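Local coordinates for protein trichomaglin (Trichosanthes lepiniana, PDB 1SGL) that probably cleaves RNA as an S-like ribonuclease of the T2 family, a group of RNA endonucleases, at residues T41-R46 with G99-K104; M69-K74 with G115-F120. All coordinates share one frame; numbering follows the deposited sequence.

Contact 1: T41-R46 with G99-K104. With SO4 (sulfate ion), chain B; SO4 (sulfate ion), chain D.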
loop_
_atom_site.group_PDB
_atom_site.type_symbol
_atom_site.label_atom_id
_atom_site.label_comp_id
_atom_site.label_asym_id
_atom_site.label_seq_id
_atom_site.Cartn_x
_atom_site.Cartn_y
_atom_site.Cartn_z
ATOM N N THR A 41 -0.082 0.016 5.876
ATOM C CA THR A 41 -0.808 -1.168 5.415
ATOM C C THR A 41 -0.799 -1.157 3.884
ATOM O O THR A 41 -0.492 -0.142 3.253
ATOM C CB THR A 41 -2.278 -1.191 5.918
ATOM O OG1 THR A 41 -2.970 -0.024 5.450
ATOM C CG2 THR A 41 -2.315 -1.235 7.454
ATOM N N ILE A 42 -1.138 -2.292 3.296
ATOM C CA ILE A 42 -1.142 -2.444 1.846
ATOM C C ILE A 42 -2.325 -1.801 1.142
ATOM O O ILE A 42 -3.469 -1.982 1.549
ATOM C CB ILE A 42 -1.147 -3.943 1.469
ATOM C CG1 ILE A 42 0.098 -4.619 2.041
ATOM C CG2 ILE A 42 -1.247 -4.111 -0.049
ATOM C CD1 ILE A 42 -0.009 -6.120 2.081
ATOM N N HIS A 43 -2.048 -1.039 0.091
ATOM C CA HIS A 43 -3.126 -0.469 -0.695
ATOM C C HIS A 43 -3.232 -1.348 -1.944
ATOM O O HIS A 43 -4.327 -1.728 -2.348
ATOM C CB HIS A 43 -2.851 0.970 -1.121
ATOM C CG HIS A 43 -3.929 1.532 -1.992
ATOM N ND1 HIS A 43 -5.161 1.907 -1.497
ATOM C CD2 HIS A 43 -4.007 1.670 -3.337
ATOM C CE1 HIS A 43 -5.954 2.246 -2.499
ATOM N NE2 HIS A 43 -5.279 2.111 -3.627
ATOM N N GLY A 44 -2.087 -1.681 -2.543
ATOM C CA GLY A 44 -2.089 -2.526 -3.729
ATOM C C GLY A 44 -0.765 -2.627 -4.477
ATOM O O GLY A 44 0.160 -1.838 -4.256
ATOM N N LEU A 45 -0.681 -3.619 -5.359
ATOM C CA LEU A 45 0.495 -3.860 -6.183
ATOM C C LEU A 45 0.074 -3.593 -7.630
ATOM O O LEU A 45 -1.014 -3.997 -8.044
ATOM C CB LEU A 45 0.942 -5.316 -6.050
ATOM C CG LEU A 45 2.147 -5.731 -6.902
ATOM C CD1 LEU A 45 3.431 -5.241 -6.242
ATOM C CD2 LEU A 45 2.180 -7.238 -7.052
ATOM N N ARG A 46 0.917 -2.922 -8.406
ATOM C CA ARG A 46 0.555 -2.637 -9.788
ATOM C C ARG A 46 1.760 -2.448 -10.695
ATOM O O ARG A 46 2.850 -2.119 -10.229
ATOM C CB ARG A 46 -0.316 -1.381 -9.854
ATOM C CG ARG A 46 0.428 -0.085 -9.571
ATOM C CD ARG A 46 -0.500 1.110 -9.662
ATOM N NE ARG A 46 0.221 2.380 -9.797
ATOM C CZ ARG A 46 0.719 3.084 -8.784
ATOM N NH1 ARG A 46 0.587 2.656 -7.532
ATOM N NH2 ARG A 46 1.336 4.231 -9.023
ATOM N N GLY A 99 -10.714 -6.762 -4.420
ATOM C CA GLY A 99 -11.248 -7.074 -5.731
ATOM C C GLY A 99 -10.883 -6.021 -6.754
ATOM O O GLY A 99 -10.419 -6.346 -7.850
ATOM N N GLN A 100 -11.099 -4.757 -6.399
ATOM C CA GLN A 100 -10.788 -3.655 -7.290
ATOM C C GLN A 100 -9.311 -3.656 -7.689
ATOM O O GLN A 100 -8.986 -3.482 -8.866
ATOM C CB GLN A 100 -11.116 -2.322 -6.635
ATOM C CG GLN A 100 -10.714 -1.141 -7.496
ATOM C CD GLN A 100 -10.163 0.001 -6.684
ATOM O OE1 GLN A 100 -9.263 -0.191 -5.868
ATOM N NE2 GLN A 100 -10.696 1.198 -6.896
ATOM N N GLN A 101 -8.423 -3.852 -6.712
ATOM C CA GLN A 101 -6.990 -3.866 -6.993
ATOM C C GLN A 101 -6.633 -4.998 -7.931
ATOM O O GLN A 101 -5.845 -4.817 -8.864
ATOM C CB GLN A 101 -6.176 -3.991 -5.704
ATOM C CG GLN A 101 -6.174 -2.723 -4.879
ATOM C CD GLN A 101 -5.570 -1.557 -5.637
ATOM O OE1 GLN A 101 -4.424 -1.614 -6.062
ATOM N NE2 GLN A 101 -6.345 -0.496 -5.815
ATOM N N TYR A 102 -7.218 -6.167 -7.694
ATOM C CA TYR A 102 -6.939 -7.307 -8.551
ATOM C C TYR A 102 -7.419 -7.110 -9.992
ATOM O O TYR A 102 -6.673 -7.357 -10.937
ATOM C CB TYR A 102 -7.583 -8.580 -8.015
ATOM C CG TYR A 102 -7.421 -9.711 -9.002
ATOM C CD1 TYR A 102 -6.162 -10.249 -9.256
ATOM C CD2 TYR A 102 -8.507 -10.176 -9.757
ATOM C CE1 TYR A 102 -5.977 -11.214 -10.235
ATOM C CE2 TYR A 102 -8.328 -11.142 -10.748
ATOM C CZ TYR A 102 -7.057 -11.655 -10.979
ATOM O OH TYR A 102 -6.842 -12.604 -11.953
ATOM N N GLU A 103 -8.669 -6.684 -10.156
ATOM C CA GLU A 103 -9.231 -6.491 -11.488
ATOM C C GLU A 103 -8.588 -5.322 -12.246
ATOM O O GLU A 103 -8.242 -5.441 -13.418
ATOM C CB GLU A 103 -10.740 -6.262 -11.401
ATOM C CG GLU A 103 -11.542 -7.417 -10.809
ATOM C CD GLU A 103 -13.049 -7.189 -10.919
ATOM O OE1 GLU A 103 -13.505 -6.047 -10.674
ATOM O OE2 GLU A 103 -13.782 -8.147 -11.243
ATOM N N LYS A 104 -8.431 -4.197 -11.568
ATOM C CA LYS A 104 -7.861 -3.018 -12.196
ATOM C C LYS A 104 -6.361 -3.113 -12.495
ATOM O O LYS A 104 -5.900 -2.595 -13.516
ATOM C CB LYS A 104 -8.139 -1.792 -11.324
ATOM C CG LYS A 104 -7.890 -0.465 -12.010
ATOM C CD LYS A 104 -8.218 0.697 -11.086
ATOM C CE LYS A 104 -7.907 2.028 -11.748
ATOM N NZ LYS A 104 -8.118 3.167 -10.804
HETATM S S SO4 B . -5.785 2.835 -7.420
HETATM O O1 SO4 B . -6.233 4.037 -8.147
HETATM O O2 SO4 B . -6.200 1.638 -8.172
HETATM O O3 SO4 B . -6.402 2.819 -6.084
HETATM O O4 SO4 B . -4.315 2.847 -7.273
HETATM S S SO4 D . 2.644 6.674 -6.545
HETATM O O1 SO4 D . 1.351 7.374 -6.684
HETATM O O2 SO4 D . 2.432 5.361 -5.899
HETATM O O3 SO4 D . 3.541 7.501 -5.714
HETATM O O4 SO4 D . 3.241 6.470 -7.881
#
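With chi1 at 177°, the imidazole of His43 is carried away from its own backbone N, and a bend at chi2 of Gln101 (-61°) folds that amide back so that the two side chains cross at about a right angle. They meet in what is probably the active-site cleft of the RNase T2 fold, on the strand and helix that carry the family's two conserved active-site (CAS) motifs. No direct hydrogen bond joins the segments; a sulfate ion (chain B), probably from the crystallisation liquor, bridges them. His43 NE2 donates to O3 of that sulfate at 2.8 Å, near the ring plane and nearly straight (172°), while Gln101 NE2 donates to O2 at 3.2 Å. The same amide nitrogen also donates to Gln100 OE1 at 2.9 Å, from above the carbonyl plane, which helps to fix its rotation. Gln101 CG lies 3.3 Å from His43 O, and Gln101 OE1 lies 3.4 Å from Gly44 CA, leaving no room for a side chain at Gly44, which with His43 faces Ala11 in a classic beta bulge. Arg46 extends to a second sulfate (chain D), its NH2 3.2 Å from O4. The extended Lys104 brings NZ within 3.4 Å of O1 of the chain B sulfate, a weak bond.

Contact 2: M69-K74 with G115-F120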
loop_
_atom_site.group_PDB
_atom_site.type_symbol
_atom_site.label_atom_id
_atom_site.label_comp_id
_atom_site.label_asym_id
_atom_site.label_seq_id
_atom_site.Cartn_x
_atom_site.Cartn_y
_atom_site.Cartn_z
ATOM N N MET A 69 -9.255 -17.426 0.293
ATOM C CA MET A 69 -9.221 -18.279 1.480
ATOM C C MET A 69 -7.965 -18.383 2.336
ATOM O O MET A 69 -7.962 -17.962 3.497
ATOM C CB MET A 69 -9.686 -19.694 1.135
ATOM C CG MET A 69 -9.371 -20.694 2.240
ATOM S SD MET A 69 -10.229 -22.234 2.056
ATOM C CE MET A 69 -10.857 -22.451 3.746
ATOM N N PRO A 70 -6.890 -18.964 1.794
ATOM C CA PRO A 70 -5.681 -19.076 2.611
ATOM C C PRO A 70 -5.013 -17.750 2.986
ATOM O O PRO A 70 -3.906 -17.751 3.518
ATOM C CB PRO A 70 -4.773 -19.960 1.757
ATOM C CG PRO A 70 -5.158 -19.576 0.366
ATOM C CD PRO A 70 -6.669 -19.483 0.431
ATOM N N PHE A 71 -5.675 -16.627 2.732
ATOM C CA PHE A 71 -5.077 -15.329 3.045
ATOM C C PHE A 71 -6.004 -14.396 3.811
ATOM O O PHE A 71 -5.580 -13.327 4.250
ATOM C CB PHE A 71 -4.656 -14.617 1.754
ATOM C CG PHE A 71 -3.761 -15.430 0.862
ATOM C CD1 PHE A 71 -4.017 -15.507 -0.505
ATOM C CD2 PHE A 71 -2.647 -16.084 1.373
ATOM C CE1 PHE A 71 -3.175 -16.224 -1.354
ATOM C CE2 PHE A 71 -1.798 -16.802 0.535
ATOM C CZ PHE A 71 -2.063 -16.872 -0.834
ATOM N N PHE A 72 -7.262 -14.794 3.981
ATOM C CA PHE A 72 -8.237 -13.941 4.653
ATOM C C PHE A 72 -7.794 -13.211 5.925
ATOM O O PHE A 72 -7.962 -11.994 6.035
ATOM C CB PHE A 72 -9.514 -14.720 4.950
ATOM C CG PHE A 72 -10.624 -13.861 5.463
ATOM C CD1 PHE A 72 -11.137 -12.835 4.682
ATOM C CD2 PHE A 72 -11.156 -14.070 6.730
ATOM C CE1 PHE A 72 -12.168 -12.029 5.150
ATOM C CE2 PHE A 72 -12.185 -13.274 7.212
ATOM C CZ PHE A 72 -12.695 -12.251 6.423
ATOM N N GLY A 73 -7.246 -13.948 6.883
ATOM C CA GLY A 73 -6.813 -13.331 8.124
ATOM C C GLY A 73 -5.759 -12.271 7.889
ATOM O O GLY A 73 -5.816 -11.190 8.463
ATOM N N LYS A 74 -4.797 -12.580 7.028
ATOM C CA LYS A 74 -3.730 -11.644 6.725
ATOM C C LYS A 74 -4.233 -10.419 5.965
ATOM O O LYS A 74 -3.768 -9.314 6.211
ATOM C CB LYS A 74 -2.625 -12.366 5.952
ATOM C CG LYS A 74 -2.034 -13.523 6.758
ATOM C CD LYS A 74 -1.014 -14.351 5.975
ATOM C CE LYS A 74 0.289 -13.601 5.793
ATOM N NZ LYS A 74 1.366 -14.516 5.327
ATOM N N GLY A 115 -3.295 -14.913 -12.239
ATOM C CA GLY A 115 -4.410 -15.238 -11.372
ATOM C C GLY A 115 -4.438 -14.616 -9.991
ATOM O O GLY A 115 -3.413 -14.186 -9.453
ATOM N N GLU A 116 -5.640 -14.593 -9.421
ATOM C CA GLU A 116 -5.892 -14.040 -8.096
ATOM C C GLU A 116 -4.955 -14.534 -7.016
ATOM O O GLU A 116 -4.277 -13.749 -6.363
ATOM C CB GLU A 116 -7.315 -14.358 -7.656
ATOM C CG GLU A 116 -8.353 -13.454 -8.227
ATOM C CD GLU A 116 -9.724 -13.768 -7.682
ATOM O OE1 GLU A 116 -9.885 -13.758 -6.444
ATOM O OE2 GLU A 116 -10.635 -14.025 -8.491
ATOM N N TRP A 117 -4.947 -15.845 -6.820
ATOM C CA TRP A 117 -4.127 -16.463 -5.795
ATOM C C TRP A 117 -2.701 -15.933 -5.746
ATOM O O TRP A 117 -2.241 -15.450 -4.712
ATOM C CB TRP A 117 -4.084 -17.973 -5.997
ATOM C CG TRP A 117 -3.689 -18.679 -4.762
ATOM C CD1 TRP A 117 -4.436 -18.818 -3.629
ATOM C CD2 TRP A 117 -2.437 -19.315 -4.503
ATOM N NE1 TRP A 117 -3.724 -19.505 -2.677
ATOM C CE2 TRP A 117 -2.492 -19.822 -3.187
ATOM C CE3 TRP A 117 -1.269 -19.505 -5.255
ATOM C CZ2 TRP A 117 -1.421 -20.511 -2.601
ATOM C CZ3 TRP A 117 -0.201 -20.190 -4.672
ATOM C CH2 TRP A 117 -0.287 -20.685 -3.355
ATOM N N ASN A 118 -2.011 -16.040 -6.874
ATOM C CA ASN A 118 -0.634 -15.595 -6.997
ATOM C C ASN A 118 -0.497 -14.092 -6.755
ATOM O O ASN A 118 0.517 -13.635 -6.238
ATOM C CB ASN A 118 -0.105 -15.967 -8.386
ATOM C CG ASN A 118 1.375 -15.689 -8.542
ATOM O OD1 ASN A 118 2.188 -16.076 -7.700
ATOM N ND2 ASN A 118 1.737 -15.022 -9.633
ATOM N N TYR A 119 -1.517 -13.328 -7.129
ATOM C CA TYR A 119 -1.484 -11.887 -6.931
ATOM C C TYR A 119 -1.447 -11.554 -5.436
ATOM O O TYR A 119 -0.576 -10.814 -4.982
ATOM C CB TYR A 119 -2.702 -11.232 -7.577
ATOM C CG TYR A 119 -2.763 -9.732 -7.390
ATOM C CD1 TYR A 119 -1.821 -8.887 -7.988
ATOM C CD2 TYR A 119 -3.770 -9.155 -6.616
ATOM C CE1 TYR A 119 -1.889 -7.497 -7.814
ATOM C CE2 TYR A 119 -3.849 -7.787 -6.438
ATOM C CZ TYR A 119 -2.911 -6.956 -7.037
ATOM O OH TYR A 119 -3.022 -5.594 -6.854
ATOM N N PHE A 120 -2.383 -12.104 -4.671
ATOM C CA PHE A 120 -2.413 -11.842 -3.238
ATOM C C PHE A 120 -1.229 -12.473 -2.529
ATOM O O PHE A 120 -0.663 -11.884 -1.612
ATOM C CB PHE A 120 -3.729 -12.332 -2.633
ATOM C CG PHE A 120 -4.918 -11.587 -3.141
ATOM C CD1 PHE A 120 -5.050 -10.224 -2.897
ATOM C CD2 PHE A 120 -5.870 -12.221 -3.928
ATOM C CE1 PHE A 120 -6.109 -9.497 -3.438
ATOM C CE2 PHE A 120 -6.937 -11.504 -4.475
ATOM C CZ PHE A 120 -7.054 -10.141 -4.230
#
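Phe71 reaches from the N-cap of helix 72-78 to the first turn of helix 116-129 and inserts its ring between Trp117 and Phe120. The contact is a partly buried aromatic-proline cluster where the beginnings of two helices of the alpha+beta RNase T2 fold come together. From CB, the side chain turns with CG anti to the carbonyl carbon (chi1 -54°), which sends the ring across to the other helix. One ortho carbon, CD1, rests against Phe120 CB at 3.8 Å. Next along the rim, CE1 comes within 3.6 Å of the backbone oxygen Trp117 O and also meets the pyrrole part of the indole. At the tip, CZ stands 3.5 Å above the plane of the Trp117 ring, offset toward its rim, with Trp117 CE2 at 3.8 Å. The two aromatic planes are inclined by 31°, with the Phe71 and five-membered ring centroids 4.9 Å apart, so the pair is oblique. Pro70 fills the corner between them: its CG sits over the centre of the Phe71 ring, on the same side as the indole, whereas Phe120 CB lies beyond the opposite side of the ring. An alanine in place of Phe71 would probably leave the indole face and Phe120 CB without their shared partner and open a gap between the two helices. Farther along helix 116-129, Lys121 and Leu124 also touch Phe71, and the ring of Phe120 meets that of Trp79. Pro70 CG lies in the plane of the indole at its edge, 3.4 Å from Trp117 NE1.

Contacts 1 and 2 have centres 12 Å apart and touch directly through helix 116-129, which follows helix 97-106 in the chain. Tyr119, one residue before Phe120 of contact 2, places its OH 2.8 Å from Leu45 O of contact 1, a probable hydrogen bond to the strand that carries His43. The same Tyr119 OH lies 3.6 Å from Gln101 O, and Tyr102 CE2 packs 3.4 Å from Glu116 CG, so helices 97-106 and 116-129 touch directly. Contact 1 carries both sulfates, at the probable active site, and lies deeper in the molecule: its centre is about 8 Å from the centre of the chain, that of contact 2 about 16 Å.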